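Local coordinates for protein octaprenyl Pyrophosphate Synthase (PDB 3TC1) that probably synthesises the long-chain octaprenyl pyrophosphate by magnesium-dependent addition of isopentenyl pyrophosphate units to an allylic pyrophosphate primer, at residues Ile205-Asp208 and Lys214-Phe217; Pro90-Leu95 and Phe99-Leu104; Leu231-Glu234 and Asp240-Leu243; Lys183-Phe188 and Lys288-Leu293; Ser218-Gly223 and Gly242-Tyr247. All blocks are in the same frame, centred on the assembly; numbering follows the deposited sequence.

In the fold
From the N terminus, contact 2 comes first: a short local closure in which the start of helix 92-116 doubles back on its next turns beside the subunit interface. Contact 4 then closes the longest loop, bringing the beginning of helix 182-205 against the linker before helix 293-301, and contacts 1, 3 and 5 all nest inside that loop. Contact 1 folds back the chain after helix 182-205. Contact 5 starts where contact 1 leaves off and runs to helix 238-246; contact 3 reaches the same helix from 227-233, sharing Gly242 and Leu243 with contact 5. Contacts 3 and 5 also touch, Tyr233 packing on Leu244 and Ile245.

Contact 1 of 5, residues Ile205-Asp208 and Lys214-Phe217; sequences ITQD and KPNF
Ile205 lays its CG2 methyl over a face of the Phe217 ring, 3.8 Å from the ring centroid and 21° off its normal, a CH-pi contact. The methyl sits toward the rim, with Ile205 CG2 3.5 Å from Phe217 CE2. A chi1 of 53° turns CG1 in between the backbone N and the carbonyl carbon; CG2, anti to the carbonyl carbon, is the branch left to meet the ring. The backbone of Ile205 joins in, its O lying 3.4 Å from Phe217 CZ. Pro215 continues the packing along the chain: its CB is 3.7 Å from Thr206 N, and its CD, bonded to the ring nitrogen, is 3.7 Å from Gln207 CG. The bent Gln207 chain crosses the proline ring at about a right angle and carries its amide onward, NE2 ending 3.7 Å from Lys214 CA. The two loop segments run almost antiparallel, and Phe217 is further pinned by a backbone bond to Asp204, the last aspartate of the second DDxxD motif. Tyr229, Phe263 and Ile269 pack against Ile205. Across the turn the cohesion is therefore largely apolar, a methyl on an aromatic face and a proline on the Ile205-Thr206 peptide and the Gln207 methylene, consistent with a loop held in shape beside the magnesium site, about 9 Å from the Ile205 side chain.

Contact 2 of 5, residues Pro90-Leu95 and Phe99-Leu104; sequences PSINAL and FNAVML
Ile92 and Ala101 meet at the centre, the isoleucine CG2 methyl lying 3.7 Å from Ala101 CA. The same methyl touches Leu104 from another direction, Ile92 CG2 to Leu104 CD2 being 4.1 Å. Beside it, the part of the Asn93 side chain that touches is CB, 3.6 Å from Ala101 CB, with the backbone N of Asn93 close by, whereas the amide is directed elsewhere. With CG set between the backbone N and the carbonyl carbon (chi1 48°), Asn93 sends ND2 to the carbonyl oxygen of Ala83, which also bonds Ser91 OG. Ser91 is the N-cap of the helix, its OG accepting a weak bond from Ala94 N at 3.2 Å. In the next shell, Leu75 of helix 53-80 covers both Ile92 and Leu104, Val79 backs Ala101, and Ile32 lies against Ile92 and Leu104. Beyond these, Asn100 packs on Phe143 of the second subunit, and Val102 and Met103 on His76 of that subunit. The CA atoms of Asn93 and Ala101 are 4.9 Å apart, far less than eight residues of straight helix would span, which means the chain bends sharply between the segments. Small alanine on one side permits this closeness; the contact is purely van der Waals, while Ser91 OG and Asn93 ND2 are both bonded to the Ala83 carbonyl, leaving carbon to fill the angle of the bend.

Contact 3 of 5, residues Leu231-Glu234 and Asp240-Leu243; sequences LLYE and DQGL
Gln241 reaches across to Tyr233, and nearly every atom of its side chain finds some part of that residue. CB begins the contact 3.7 Å from Tyr233 CE1. CG passes the same ring corner, and CD stays beside it before the amide swings in over the ring. At the tip, Gln241 NE2 stands 3.3 Å above the plane of the Tyr233 ring and over its centre; the amide and ring planes are 22° apart, with NE2 rather than the whole amide over the ring. The same nitrogen donates to the main chain, Gln241 NE2 to Tyr233 O being 2.8 Å with a moderately bent N-H...O angle of 149°. The donor stands 26° out of the carbonyl plane. Tyr233 offers its ring because CG is anti to the backbone N, and thus one residue supplies both the acceptor and the surface that fix the amide. Phe148 meets the tyrosine ring, and Leu236 packs against Gln241. An amide nitrogen placed over an aromatic face, together with a side-chain-to-main-chain hydrogen bond, joins helix 227-233 to helix 238-246 across a short helix-to-helix connection at the surface of the all-alpha prenyl synthase fold.

Contact 4 of 5, residues Lys183-Phe188 and Lys288-Leu293; sequences KIYADF and KGENNL
Glu290 dips between Ile184 and Tyr185, and its contacts are of two kinds. The first is carboxylate against methyl: Glu290 OE1 lies 3.2 Å from Ile184 CD1, the side chains approaching from opposite directions. The second is methylene against hydroxyl, with Glu290 CG 3.2 Å from Tyr185 OH and Glu290 CB 3.7 Å from the same oxygen. Both carboxylate oxygens of Glu290 stay 4.1 Å from Tyr185 OH, too far to bond. The carboxylate and ring planes are turned 22° from each other. The glutamate chain bends at chi2 (-61°), bringing its carboxylate over toward the isoleucine while CG remains beside the hydroxyl. Bulk packing is left to the tyrosine ring, which is buried among Leu46, Ala175 of helix 152-177 and Leu295 of helix 293-301. At the helix backbone, Ile184 N is bonded by Asp181 OD1, and on the other segment Asn292 occupies the N-cap position of helix 293-301. The linker between helices 268-286 and 293-301 is thus laid against the first turn of helix 182-205, within the all-alpha fold of a trans-prenyltransferase.

Contact 5 of 5, residues Ser218-Gly223 and Gly242-Tyr247; sequences SDFKEG and GLLISY
The loop that follows the second DDxxD motif, carried by helix 182-205, meets helix 238-246 through Phe220, whose ring touches Leu244 and Tyr247. In the plane of the ring, at its edge, Leu244 O lies 3.4 Å from Phe220 CE2 and 3.5 Å from Phe220 CZ, so these ring carbons face a backbone carbonyl near the end of the helix. Leu244 also brings a methyl to the same ring carbon, its CD1 being 3.7 Å from Phe220 CE2; a CG anti to the backbone N (chi1 -178°) carries that branch to the ring as the two side chains pass obliquely. Tyr247 contributes mainly backbone, with its C 3.7 Å from Phe220 CE2, while its own ring heads off to Trp258, which it meets edge to face. Phe220 is stacked on Tyr229 and touches Phe148, so the ring is held by aromatic neighbours besides the helix. Within the all-alpha prenyl synthase fold this loop is tied directly to the second DDxxD motif, which in this family binds magnesium and probably does so here: the carboxylate of Asp204, its last aspartate, accepts from Ser218 N and Asp219 N, and the Phe220 side chain is about 11 Å from a magnesium ion. Backbone bonds keep the loop wound, Gly223 N to Phe220 O being 2.9 Å, and the positive phi of Gly223 (94°) suits glycine. On the helix side, Ser246 OG donates to Leu243 O at 2.6 Å, and that same Leu243 O sits 3.2 Å above the Tyr247 ring, toward its rim.

Contact 1 of 5, residues Ile205-Asp208 and Lys214-Phe217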
# COMPACT_ATOMS: atom_id res chain seq x y z
N ILE B 205 21.95 -15.85 12.00
CA ILE B 205 23.32 -16.34 11.91
C ILE B 205 23.81 -17.25 13.01
O ILE B 205 24.98 -17.59 13.07
CB ILE B 205 24.30 -15.15 11.77
CG1 ILE B 205 24.07 -14.12 12.89
CG2 ILE B 205 24.12 -14.50 10.41
CD1 ILE B 205 24.70 -14.49 14.22
N THR B 206 22.91 -17.66 13.90
CA THR B 206 23.33 -18.54 14.96
C THR B 206 22.22 -19.47 15.37
O THR B 206 21.04 -19.12 15.36
CB THR B 206 23.86 -17.76 16.18
OG1 THR B 206 24.68 -18.63 16.98
CG2 THR B 206 22.71 -17.22 17.03
N GLN B 207 22.62 -20.67 15.75
CA GLN B 207 21.67 -21.70 16.13
C GLN B 207 20.76 -21.44 17.29
O GLN B 207 21.12 -20.86 18.31
CB GLN B 207 22.38 -23.03 16.34
CG GLN B 207 22.39 -23.87 15.08
CD GLN B 207 21.17 -24.78 14.94
OE1 GLN B 207 20.15 -24.58 15.60
NE2 GLN B 207 21.27 -25.77 14.07
N ASP B 208 19.55 -21.92 17.09
CA ASP B 208 18.48 -21.86 18.04
C ASP B 208 18.56 -23.24 18.67
O ASP B 208 18.06 -24.20 18.12
CB ASP B 208 17.19 -21.69 17.27
CG ASP B 208 16.00 -21.66 18.15
OD1 ASP B 208 16.10 -22.15 19.30
OD2 ASP B 208 14.96 -21.14 17.69
N LYS B 214 18.98 -25.39 10.84
CA LYS B 214 20.17 -24.55 10.81
C LYS B 214 19.80 -23.11 10.49
O LYS B 214 18.82 -22.85 9.78
CB LYS B 214 21.16 -25.08 9.77
CG LYS B 214 22.06 -26.20 10.28
CD LYS B 214 23.03 -26.66 9.20
CE LYS B 214 24.35 -27.15 9.80
NZ LYS B 214 24.16 -28.21 10.82
N PRO B 215 20.57 -22.14 11.01
CA PRO B 215 20.28 -20.73 10.75
C PRO B 215 20.21 -20.47 9.24
O PRO B 215 20.99 -21.04 8.47
CB PRO B 215 21.44 -20.00 11.43
CG PRO B 215 22.55 -21.02 11.40
CD PRO B 215 21.83 -22.29 11.76
N ASN B 216 19.26 -19.64 8.81
CA ASN B 216 19.08 -19.35 7.39
C ASN B 216 20.24 -18.61 6.73
O ASN B 216 20.49 -18.81 5.54
CB ASN B 216 17.81 -18.53 7.16
CG ASN B 216 16.55 -19.23 7.63
OD1 ASN B 216 16.42 -20.45 7.51
ND2 ASN B 216 15.61 -18.46 8.15
N PHE B 217 20.93 -17.76 7.48
CA PHE B 217 22.01 -16.95 6.90
C PHE B 217 21.49 -16.28 5.63
O PHE B 217 22.09 -16.39 4.55
CB PHE B 217 23.25 -17.80 6.61
CG PHE B 217 24.24 -17.82 7.74
CD1 PHE B 217 24.09 -18.70 8.80
CD2 PHE B 217 25.30 -16.92 7.77
CE1 PHE B 217 24.98 -18.69 9.87
CE2 PHE B 217 26.20 -16.89 8.83
CZ PHE B 217 26.04 -17.78 9.89

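Contact 2 of 5, residues Pro90-Leu95 and Phe99-Leu104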
# COMPACT_ATOMS: atom_id res chain seq x y z
N PRO B 90 5.32 -21.09 -0.81
CA PRO B 90 5.46 -20.10 -1.89
C PRO B 90 4.87 -18.76 -1.49
O PRO B 90 3.79 -18.70 -0.90
CB PRO B 90 4.69 -20.73 -3.06
CG PRO B 90 4.44 -22.16 -2.64
CD PRO B 90 4.29 -22.08 -1.17
N SER B 91 5.59 -17.69 -1.81
CA SER B 91 5.13 -16.35 -1.51
C SER B 91 3.97 -16.00 -2.45
O SER B 91 3.76 -16.67 -3.47
CB SER B 91 6.27 -15.35 -1.70
OG SER B 91 6.76 -15.39 -3.02
N ILE B 92 3.22 -14.96 -2.10
CA ILE B 92 2.11 -14.54 -2.94
C ILE B 92 2.61 -14.08 -4.31
O ILE B 92 1.96 -14.33 -5.33
CB ILE B 92 1.29 -13.41 -2.26
CG1 ILE B 92 0.53 -13.97 -1.06
CG2 ILE B 92 0.29 -12.81 -3.25
CD1 ILE B 92 -0.45 -15.09 -1.42
N ASN B 93 3.76 -13.41 -4.33
CA ASN B 93 4.30 -12.94 -5.61
C ASN B 93 4.81 -14.11 -6.46
O ASN B 93 4.85 -14.02 -7.68
CB ASN B 93 5.42 -11.90 -5.39
CG ASN B 93 6.45 -12.34 -4.36
OD1 ASN B 93 6.15 -12.45 -3.17
ND2 ASN B 93 7.68 -12.58 -4.81
N ALA B 94 5.19 -15.20 -5.81
CA ALA B 94 5.69 -16.37 -6.52
C ALA B 94 4.53 -17.13 -7.17
O ALA B 94 4.70 -17.75 -8.22
CB ALA B 94 6.45 -17.28 -5.58
N LEU B 95 3.37 -17.09 -6.52
CA LEU B 95 2.18 -17.79 -7.01
C LEU B 95 1.27 -16.95 -7.91
O LEU B 95 0.60 -17.49 -8.80
CB LEU B 95 1.36 -18.30 -5.82
CG LEU B 95 2.00 -19.33 -4.89
CD1 LEU B 95 1.12 -19.51 -3.66
CD2 LEU B 95 2.18 -20.65 -5.62
N PHE B 99 2.69 -7.96 -9.28
CA PHE B 99 1.55 -7.06 -9.34
C PHE B 99 0.44 -7.43 -8.36
O PHE B 99 -0.07 -6.57 -7.65
CB PHE B 99 0.97 -7.02 -10.75
CG PHE B 99 -0.02 -5.91 -10.96
CD1 PHE B 99 0.40 -4.60 -11.10
CD2 PHE B 99 -1.38 -6.18 -11.00
CE1 PHE B 99 -0.51 -3.57 -11.28
CE2 PHE B 99 -2.31 -5.15 -11.18
CZ PHE B 99 -1.87 -3.84 -11.32
N ASN B 100 0.06 -8.71 -8.34
CA ASN B 100 -0.99 -9.15 -7.44
C ASN B 100 -0.58 -9.06 -5.98
O ASN B 100 -1.37 -8.66 -5.13
CB ASN B 100 -1.43 -10.59 -7.77
CG ASN B 100 -2.41 -10.65 -8.94
OD1 ASN B 100 -3.40 -9.91 -8.97
ND2 ASN B 100 -2.15 -11.54 -9.88
N ALA B 101 0.67 -9.42 -5.68
CA ALA B 101 1.17 -9.36 -4.31
C ALA B 101 1.14 -7.91 -3.84
O ALA B 101 0.82 -7.63 -2.69
CB ALA B 101 2.59 -9.91 -4.24
N VAL B 102 1.47 -6.99 -4.74
CA VAL B 102 1.48 -5.56 -4.41
C VAL B 102 0.06 -5.06 -4.19
O VAL B 102 -0.22 -4.41 -3.18
CB VAL B 102 2.14 -4.71 -5.53
CG1 VAL B 102 2.04 -3.23 -5.18
CG2 VAL B 102 3.59 -5.10 -5.69
N MET B 103 -0.84 -5.36 -5.12
CA MET B 103 -2.23 -4.93 -4.99
C MET B 103 -2.89 -5.56 -3.76
O MET B 103 -3.64 -4.89 -3.06
CB MET B 103 -3.05 -5.30 -6.23
CG MET B 103 -2.77 -4.44 -7.46
SD MET B 103 -2.96 -2.66 -7.15
CE MET B 103 -1.41 -2.08 -7.75
N LEU B 104 -2.61 -6.84 -3.52
CA LEU B 104 -3.18 -7.52 -2.36
C LEU B 104 -2.73 -6.82 -1.08
O LEU B 104 -3.48 -6.74 -0.12
CB LEU B 104 -2.75 -8.99 -2.32
CG LEU B 104 -3.31 -9.76 -1.12
CD1 LEU B 104 -4.83 -9.83 -1.22
CD2 LEU B 104 -2.72 -11.16 -1.06

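Contact 3 of 5, residues Leu231-Glu234 and Asp240-Leu243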
# COMPACT_ATOMS: atom_id res chain seq x y z
N LEU B 231 29.13 -5.25 14.51
CA LEU B 231 30.01 -5.45 15.66
C LEU B 231 31.28 -6.21 15.25
O LEU B 231 32.37 -5.91 15.73
CB LEU B 231 29.27 -6.21 16.76
CG LEU B 231 28.07 -5.48 17.39
CD1 LEU B 231 27.41 -6.37 18.43
CD2 LEU B 231 28.55 -4.18 18.03
N LEU B 232 31.13 -7.19 14.37
CA LEU B 232 32.28 -7.96 13.89
C LEU B 232 33.25 -7.05 13.13
O LEU B 232 34.45 -7.05 13.38
CB LEU B 232 31.84 -9.09 12.96
CG LEU B 232 33.00 -9.90 12.35
CD1 LEU B 232 33.79 -10.59 13.47
CD2 LEU B 232 32.48 -10.93 11.36
N TYR B 233 32.70 -6.27 12.20
CA TYR B 233 33.50 -5.36 11.39
C TYR B 233 34.39 -4.43 12.22
O TYR B 233 35.51 -4.12 11.83
CB TYR B 233 32.58 -4.51 10.50
CG TYR B 233 33.35 -3.58 9.59
CD1 TYR B 233 33.97 -4.06 8.44
CD2 TYR B 233 33.48 -2.22 9.89
CE1 TYR B 233 34.71 -3.22 7.61
CE2 TYR B 233 34.22 -1.37 9.07
CZ TYR B 233 34.83 -1.88 7.94
OH TYR B 233 35.54 -1.04 7.12
N GLU B 234 33.85 -3.96 13.34
CA GLU B 234 34.58 -3.07 14.24
C GLU B 234 35.78 -3.74 14.94
O GLU B 234 36.65 -3.05 15.47
CB GLU B 234 33.62 -2.51 15.30
CG GLU B 234 32.70 -1.42 14.78
CD GLU B 234 31.45 -1.25 15.62
OE1 GLU B 234 31.53 -1.40 16.86
OE2 GLU B 234 30.38 -0.96 15.05
N ASP B 240 40.78 -9.06 7.22
CA ASP B 240 39.46 -9.67 7.33
C ASP B 240 38.34 -8.71 6.94
O ASP B 240 37.30 -9.14 6.43
CB ASP B 240 39.22 -10.21 8.75
CG ASP B 240 40.13 -11.38 9.09
OD1 ASP B 240 40.57 -12.10 8.17
OD2 ASP B 240 40.39 -11.60 10.30
N GLN B 241 38.54 -7.42 7.19
CA GLN B 241 37.52 -6.44 6.83
C GLN B 241 37.35 -6.49 5.31
O GLN B 241 36.23 -6.43 4.80
CB GLN B 241 37.93 -5.03 7.27
CG GLN B 241 37.88 -4.81 8.78
CD GLN B 241 38.11 -3.36 9.17
OE1 GLN B 241 39.07 -2.74 8.73
NE2 GLN B 241 37.23 -2.83 10.01
N GLY B 242 38.47 -6.62 4.60
CA GLY B 242 38.42 -6.70 3.15
C GLY B 242 37.63 -7.93 2.72
O GLY B 242 36.79 -7.86 1.81
N LEU B 243 37.88 -9.05 3.39
CA LEU B 243 37.17 -10.28 3.06
C LEU B 243 35.67 -10.17 3.34
O LEU B 243 34.85 -10.55 2.51
CB LEU B 243 37.74 -11.46 3.86
CG LEU B 243 39.15 -11.96 3.51
CD1 LEU B 243 39.51 -13.16 4.39
CD2 LEU B 243 39.20 -12.35 2.03

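Contact 4 of 5, residues Lys183-Phe188 and Lys288-Leu293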
# COMPACT_ATOMS: atom_id res chain seq x y z
N LYS B 183 1.83 6.05 27.70
CA LYS B 183 3.29 6.25 27.76
C LYS B 183 4.05 5.02 28.23
O LYS B 183 5.06 4.63 27.67
CB LYS B 183 3.65 7.45 28.68
CG LYS B 183 5.16 7.75 28.67
CD LYS B 183 5.56 8.81 29.69
CE LYS B 183 5.25 8.39 31.15
NZ LYS B 183 6.05 7.23 31.66
N ILE B 184 3.52 4.39 29.27
CA ILE B 184 4.13 3.19 29.82
C ILE B 184 4.19 2.06 28.80
O ILE B 184 5.23 1.45 28.60
CB ILE B 184 3.35 2.68 31.06
CG1 ILE B 184 3.53 3.67 32.22
CG2 ILE B 184 3.84 1.29 31.43
CD1 ILE B 184 2.75 3.29 33.46
N TYR B 185 3.07 1.83 28.12
CA TYR B 185 3.01 0.76 27.14
C TYR B 185 3.69 1.07 25.81
O TYR B 185 4.15 0.15 25.13
CB TYR B 185 1.56 0.34 26.96
CG TYR B 185 1.03 -0.33 28.21
CD1 TYR B 185 1.39 -1.64 28.53
CD2 TYR B 185 0.24 0.37 29.12
CE1 TYR B 185 0.98 -2.23 29.71
CE2 TYR B 185 -0.17 -0.21 30.32
CZ TYR B 185 0.20 -1.52 30.61
OH TYR B 185 -0.20 -2.10 31.78
N ALA B 186 3.77 2.34 25.45
CA ALA B 186 4.45 2.72 24.22
C ALA B 186 5.93 2.45 24.48
O ALA B 186 6.65 1.96 23.61
CB ALA B 186 4.22 4.19 23.92
N ASP B 187 6.37 2.78 25.69
CA ASP B 187 7.75 2.59 26.10
C ASP B 187 8.09 1.10 26.11
O ASP B 187 9.16 0.70 25.65
CB ASP B 187 7.97 3.20 27.49
CG ASP B 187 9.44 3.36 27.84
OD1 ASP B 187 10.16 4.01 27.06
OD2 ASP B 187 9.86 2.85 28.89
N PHE B 188 7.18 0.29 26.64
CA PHE B 188 7.39 -1.16 26.67
C PHE B 188 7.44 -1.69 25.24
O PHE B 188 8.28 -2.52 24.90
CB PHE B 188 6.25 -1.86 27.41
CG PHE B 188 6.30 -3.37 27.31
CD1 PHE B 188 7.04 -4.12 28.22
CD2 PHE B 188 5.65 -4.04 26.27
CE1 PHE B 188 7.13 -5.51 28.11
CE2 PHE B 188 5.73 -5.43 26.14
CZ PHE B 188 6.47 -6.16 27.07
N LYS B 288 7.16 -2.13 35.25
CA LYS B 288 7.46 -2.53 36.62
C LYS B 288 6.24 -2.26 37.48
O LYS B 288 5.77 -3.13 38.22
CB LYS B 288 8.65 -1.72 37.15
CG LYS B 288 9.62 -2.49 38.03
CD LYS B 288 10.36 -3.56 37.24
CE LYS B 288 11.60 -4.05 37.98
NZ LYS B 288 12.63 -2.97 38.10
N GLY B 289 5.71 -1.04 37.37
CA GLY B 289 4.54 -0.65 38.14
C GLY B 289 3.36 -1.60 37.98
O GLY B 289 2.79 -2.06 38.97
N GLU B 290 3.00 -1.89 36.74
CA GLU B 290 1.88 -2.78 36.46
C GLU B 290 2.26 -4.18 36.92
O GLU B 290 3.37 -4.40 37.40
CB GLU B 290 1.57 -2.80 34.96
CG GLU B 290 1.74 -1.44 34.28
CD GLU B 290 0.81 -0.38 34.84
OE1 GLU B 290 0.96 0.80 34.44
OE2 GLU B 290 -0.07 -0.71 35.66
N ASN B 291 1.34 -5.13 36.77
CA ASN B 291 1.61 -6.51 37.17
C ASN B 291 1.13 -7.42 36.05
O ASN B 291 0.31 -8.32 36.26
CB ASN B 291 0.86 -6.85 38.46
CG ASN B 291 1.77 -7.43 39.52
OD1 ASN B 291 2.64 -6.74 40.06
ND2 ASN B 291 1.58 -8.70 39.83
N ASN B 292 1.65 -7.17 34.85
CA ASN B 292 1.26 -7.93 33.68
C ASN B 292 2.18 -9.12 33.45
O ASN B 292 3.27 -8.98 32.89
CB ASN B 292 1.27 -7.01 32.46
CG ASN B 292 0.34 -7.48 31.38
OD1 ASN B 292 -0.44 -6.69 30.84
ND2 ASN B 292 0.40 -8.77 31.05
N LEU B 293 1.73 -10.30 33.87
CA LEU B 293 2.50 -11.53 33.73
C LEU B 293 2.73 -11.94 32.28
O LEU B 293 3.81 -12.43 31.94
CB LEU B 293 1.81 -12.67 34.48
CG LEU B 293 1.54 -12.42 35.97
CD1 LEU B 293 0.82 -13.62 36.56
CD2 LEU B 293 2.86 -12.17 36.69

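Contact 5 of 5, residues Ser218-Gly223 and Gly242-Tyr247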
# COMPACT_ATOMS: atom_id res chain seq x y z
N SER B 218 20.37 -15.59 5.78
CA SER B 218 19.72 -14.91 4.67
C SER B 218 20.06 -13.42 4.56
O SER B 218 20.05 -12.86 3.47
CB SER B 218 18.19 -15.02 4.80
OG SER B 218 17.77 -16.37 4.91
N ASP B 219 20.36 -12.80 5.69
CA ASP B 219 20.62 -11.36 5.72
C ASP B 219 21.78 -10.77 4.93
O ASP B 219 21.56 -9.97 4.03
CB ASP B 219 20.67 -10.87 7.18
CG ASP B 219 19.36 -11.10 7.92
OD1 ASP B 219 18.31 -11.25 7.25
OD2 ASP B 219 19.37 -11.13 9.17
N PHE B 220 23.02 -11.14 5.26
CA PHE B 220 24.18 -10.58 4.56
C PHE B 220 24.13 -10.89 3.07
O PHE B 220 24.49 -10.06 2.23
CB PHE B 220 25.48 -11.12 5.18
CG PHE B 220 26.68 -10.23 4.96
CD1 PHE B 220 26.62 -8.87 5.26
CD2 PHE B 220 27.87 -10.76 4.47
CE1 PHE B 220 27.73 -8.05 5.09
CE2 PHE B 220 28.98 -9.95 4.29
CZ PHE B 220 28.91 -8.58 4.60
N LYS B 221 23.68 -12.10 2.75
CA LYS B 221 23.55 -12.56 1.37
C LYS B 221 22.60 -11.64 0.59
O LYS B 221 22.72 -11.50 -0.63
CB LYS B 221 23.02 -13.99 1.36
CG LYS B 221 22.64 -14.54 -0.01
CD LYS B 221 22.16 -15.98 0.09
CE LYS B 221 20.90 -16.10 0.93
NZ LYS B 221 20.47 -17.52 1.11
N GLU B 222 21.66 -11.03 1.31
CA GLU B 222 20.69 -10.13 0.71
C GLU B 222 21.08 -8.66 0.81
O GLU B 222 20.30 -7.78 0.43
CB GLU B 222 19.32 -10.31 1.35
CG GLU B 222 18.60 -11.60 1.00
CD GLU B 222 17.19 -11.63 1.57
OE1 GLU B 222 16.40 -10.72 1.23
OE2 GLU B 222 16.88 -12.56 2.34
N GLY B 223 22.27 -8.38 1.33
CA GLY B 223 22.71 -6.99 1.43
C GLY B 223 22.43 -6.27 2.74
O GLY B 223 22.71 -5.08 2.85
N GLY B 242 38.47 -6.62 4.60
CA GLY B 242 38.42 -6.70 3.15
C GLY B 242 37.63 -7.93 2.72
O GLY B 242 36.79 -7.86 1.81
N LEU B 243 37.88 -9.05 3.39
CA LEU B 243 37.17 -10.28 3.06
C LEU B 243 35.67 -10.17 3.34
O LEU B 243 34.85 -10.55 2.51
CB LEU B 243 37.74 -11.46 3.86
CG LEU B 243 39.15 -11.96 3.51
CD1 LEU B 243 39.51 -13.16 4.39
CD2 LEU B 243 39.20 -12.35 2.03
N LEU B 244 35.32 -9.65 4.51
CA LEU B 244 33.91 -9.50 4.86
C LEU B 244 33.20 -8.67 3.81
O LEU B 244 32.13 -9.04 3.33
CB LEU B 244 33.75 -8.86 6.24
CG LEU B 244 32.30 -8.71 6.71
CD1 LEU B 244 31.64 -10.08 6.82
CD2 LEU B 244 32.28 -7.99 8.06
N ILE B 245 33.80 -7.54 3.44
CA ILE B 245 33.19 -6.68 2.43
C ILE B 245 33.04 -7.42 1.10
O ILE B 245 32.02 -7.30 0.42
CB ILE B 245 34.03 -5.39 2.22
CG1 ILE B 245 33.95 -4.52 3.48
CG2 ILE B 245 33.50 -4.61 1.01
CD1 ILE B 245 34.76 -3.24 3.40
N SER B 246 34.05 -8.20 0.73
CA SER B 246 34.01 -8.96 -0.52
C SER B 246 32.91 -10.02 -0.47
O SER B 246 32.44 -10.47 -1.52
CB SER B 246 35.35 -9.64 -0.77
OG SER B 246 35.48 -10.79 0.05
N TYR B 247 32.51 -10.44 0.72
CA TYR B 247 31.47 -11.45 0.83
C TYR B 247 30.07 -10.84 0.82
O TYR B 247 29.07 -11.57 0.84
CB TYR B 247 31.66 -12.30 2.09
CG TYR B 247 32.94 -13.11 2.09
CD1 TYR B 247 33.56 -13.47 0.89
CD2 TYR B 247 33.52 -13.53 3.29
CE1 TYR B 247 34.73 -14.23 0.88
CE2 TYR B 247 34.69 -14.29 3.29
CZ TYR B 247 35.29 -14.64 2.09
OH TYR B 247 36.46 -15.37 2.08